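Malate dehydrogenase (Porphyromonas gingivalis, PDB 3FI9) probably catalyses the NAD-dependent interconversion of malate and oxaloacetate. Local coordinates at residues 15-20 with 39-44. Residues are numbered along the deposited sequence; the frame is centred on the assembly and turned at random.
Sequences GAAGMI and LYDPFA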
ATOM      1  N   GLY A  15      -9.298  13.184  -1.513  1.00 14.64           N
ATOM      2  CA  GLY A  15      -8.848  12.910  -0.163  1.00 17.17           C
ATOM      3  C   GLY A  15      -7.498  12.228  -0.184  1.00 16.50           C
ATOM      4  O   GLY A  15      -7.159  11.509   0.740  1.00 17.04           O
ATOM      5  N   ALA A  16      -6.746  12.454  -1.261  1.00 16.88           N
ATOM      6  CA  ALA A  16      -5.487  11.731  -1.530  1.00 17.41           C
ATOM      7  C   ALA A  16      -4.318  12.050  -0.577  1.00 18.05           C
ATOM      8  O   ALA A  16      -3.341  11.294  -0.527  1.00 16.25           O
ATOM      9  CB  ALA A  16      -5.039  12.001  -3.005  1.00 16.58           C
ATOM     10  N   ALA A  17      -4.397  13.162   0.168  1.00 18.24           N
ATOM     11  CA  ALA A  17      -3.274  13.518   1.042  1.00 19.35           C
ATOM     12  C   ALA A  17      -3.229  12.682   2.316  1.00 19.16           C
ATOM     13  O   ALA A  17      -2.189  12.591   2.956  1.00 19.64           O
ATOM     14  CB  ALA A  17      -3.277  15.023   1.393  1.00 19.32           C
ATOM     15  N   GLY A  18      -4.377  12.110   2.687  1.00 18.99           N
ATOM     16  CA  GLY A  18      -4.502  11.277   3.873  1.00 18.52           C
ATOM     17  C   GLY A  18      -3.913   9.866   3.813  1.00 18.45           C
ATOM     18  O   GLY A  18      -3.443   9.386   2.762  1.00 17.89           O
ATOM     19  N   MET A  19      -3.922   9.212   4.969  1.00 17.85           N
ATOM     20  CA  MET A  19      -3.409   7.863   5.096  1.00 17.72           C
ATOM     21  C   MET A  19      -4.195   6.886   4.230  1.00 17.24           C
ATOM     22  O   MET A  19      -3.613   6.060   3.508  1.00 15.71           O
ATOM     23  CB  MET A  19      -3.384   7.451   6.578  1.00 18.43           C
ATOM     24  CG  MET A  19      -2.324   8.267   7.418  1.00 20.99           C
ATOM     25  SD  MET A  19      -0.604   7.983   6.885  1.00 21.94           S
ATOM     26  CE  MET A  19      -0.510   6.228   7.033  1.00 26.14           C
ATOM     27  N   ILE A  20      -5.517   6.990   4.258  1.00 15.80           N
ATOM     28  CA  ILE A  20      -6.312   6.222   3.302  1.00 15.09           C
ATOM     29  C   ILE A  20      -6.095   6.580   1.793  1.00 16.21           C
ATOM     30  O   ILE A  20      -5.822   5.696   0.943  1.00 13.82           O
ATOM     31  CB  ILE A  20      -7.806   6.334   3.618  1.00 14.82           C
ATOM     32  CG1 ILE A  20      -8.114   5.739   4.994  1.00 15.62           C
ATOM     33  CG2 ILE A  20      -8.591   5.625   2.541  1.00 14.47           C
ATOM     34  CD1 ILE A  20      -9.549   6.011   5.434  1.00 22.00           C
ATOM     35  N   LEU A  39      -4.687  12.898  -8.265  1.00 15.00           N
ATOM     36  CA  LEU A  39      -4.813  12.975  -6.817  1.00 15.47           C
ATOM     37  C   LEU A  39      -5.287  14.366  -6.423  1.00 17.22           C
ATOM     38  O   LEU A  39      -4.639  15.391  -6.773  1.00 17.18           O
ATOM     39  CB  LEU A  39      -3.488  12.634  -6.160  1.00 14.49           C
ATOM     40  CG  LEU A  39      -2.808  11.314  -6.556  1.00 17.52           C
ATOM     41  CD1 LEU A  39      -1.657  11.091  -5.568  1.00 18.25           C
ATOM     42  CD2 LEU A  39      -3.843  10.168  -6.488  1.00 13.08           C
ATOM     43  N   TYR A  40      -6.419  14.428  -5.703  1.00 17.18           N
ATOM     44  CA  TYR A  40      -6.961  15.726  -5.295  1.00 17.44           C
ATOM     45  C   TYR A  40      -7.040  15.802  -3.760  1.00 17.79           C
ATOM     46  O   TYR A  40      -7.483  14.843  -3.119  1.00 16.99           O
ATOM     47  CB  TYR A  40      -8.352  15.993  -5.917  1.00 17.37           C
ATOM     48  CG  TYR A  40      -9.075  17.105  -5.160  1.00 19.30           C
ATOM     49  CD1 TYR A  40      -8.819  18.449  -5.444  1.00 19.73           C
ATOM     50  CD2 TYR A  40      -9.958  16.810  -4.133  1.00 20.99           C
ATOM     51  CE1 TYR A  40      -9.454  19.468  -4.755  1.00 20.07           C
ATOM     52  CE2 TYR A  40     -10.591  17.823  -3.406  1.00 24.41           C
ATOM     53  CZ  TYR A  40     -10.319  19.156  -3.710  1.00 22.14           C
ATOM     54  OH  TYR A  40     -10.947  20.147  -2.982  1.00 20.84           O
ATOM     55  N   ASP A  41      -6.600  16.920  -3.180  1.00 17.78           N
ATOM     56  CA  ASP A  41      -6.831  17.194  -1.784  1.00 19.05           C
ATOM     57  C   ASP A  41      -6.713  18.695  -1.617  1.00 20.94           C
ATOM     58  O   ASP A  41      -5.806  19.325  -2.211  1.00 21.44           O
ATOM     59  CB  ASP A  41      -5.771  16.501  -0.907  1.00 18.01           C
ATOM     60  CG  ASP A  41      -6.249  16.223   0.502  1.00 20.99           C
ATOM     61  OD1 ASP A  41      -6.307  17.200   1.270  1.00 21.25           O
ATOM     62  OD2 ASP A  41      -6.528  15.027   0.880  1.00 22.38           O
ATOM     63  N   PRO A  42      -7.587  19.281  -0.776  1.00 22.36           N
ATOM     64  CA  PRO A  42      -7.399  20.717  -0.369  1.00 23.26           C
ATOM     65  C   PRO A  42      -6.081  20.954   0.339  1.00 24.11           C
ATOM     66  O   PRO A  42      -5.601  22.085   0.361  1.00 25.04           O
ATOM     67  CB  PRO A  42      -8.555  20.974   0.620  1.00 22.47           C
ATOM     68  CG  PRO A  42      -8.982  19.604   1.083  1.00 23.98           C
ATOM     69  CD  PRO A  42      -8.784  18.691  -0.147  1.00 21.90           C
ATOM     70  N   PHE A  43      -5.489  19.924   0.941  1.00 24.77           N
ATOM     71  CA  PHE A  43      -4.261  20.132   1.723  1.00 25.29           C
ATOM     72  C   PHE A  43      -3.053  20.018   0.803  1.00 25.54           C
ATOM     73  O   PHE A  43      -2.499  18.934   0.631  1.00 25.51           O
ATOM     74  CB  PHE A  43      -4.203  19.146   2.897  1.00 25.39           C
ATOM     75  CG  PHE A  43      -3.008  19.306   3.787  1.00 28.85           C
ATOM     76  CD1 PHE A  43      -2.496  20.569   4.077  1.00 33.47           C
ATOM     77  CD2 PHE A  43      -2.408  18.196   4.354  1.00 30.62           C
ATOM     78  CE1 PHE A  43      -1.390  20.713   4.905  1.00 33.96           C
ATOM     79  CE2 PHE A  43      -1.298  18.324   5.180  1.00 31.26           C
ATOM     80  CZ  PHE A  43      -0.792  19.581   5.453  1.00 33.92           C
ATOM     81  N   ALA A  44      -2.639  21.137   0.206  1.00 25.46           N
ATOM     82  CA  ALA A  44      -1.686  21.081  -0.907  1.00 25.78           C
ATOM     83  C   ALA A  44      -0.311  20.533  -0.491  1.00 25.15           C
ATOM     84  O   ALA A  44       0.346  19.833  -1.252  1.00 25.90           O
ATOM     85  CB  ALA A  44      -1.538  22.478  -1.581  1.00 26.75           C
TER
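In the first beta-alpha-beta unit of the Rossmann-type NAD-binding domain, the glycine-rich turn Gly-15 to Gly-18, which leads into helix 19-30, is hydrogen-bonded to the end of strand 37-40 and to Asp-41 just beyond it. Tyr-40 O accepts two backbone hydrogen bonds: Gly-15 N, at 2.9 Å, sits almost on the C=O axis but its N-H is bent, while the N-H of Ala-16, with N at 3.1 Å, points nearly straight at the oxygen from a position tilted out of the carbonyl plane. The carboxylate of Asp-41 continues the grip. The Asp-41 side chain, its CG trans to the backbone N (chi1 -155°), turns toward the loop, and OD2 takes a 2.9 Å hydrogen bond from Ala-17 N, which approaches from above the carboxylate plane, while OD1 uses its anti lone pair to accept from Phe-43 N at 2.9 Å in an Asx turn. Both oxygens are thus engaged, which should limit rotation of the group. The methyl of Ala-17 lies against the same carboxylate, 3.3 Å from Asp-41 CG, and the Phe-43 ring touches the Ala-17 methyl more loosely through CD2. Deeper in, Ala-16 CB meets Leu-39 CB at 3.6 Å, and Leu-47 of helix 44-57 packs on both residues. Gly-15 has a positive phi (92°), a backbone conformation that suits glycine. A glycine-rich turn beside an acidic residue at the end of the second strand is the classic NAD-binding Rossmann signature, in which that acid usually binds the adenosine ribose hydroxyls, consistent with the predicted NAD(+) site here.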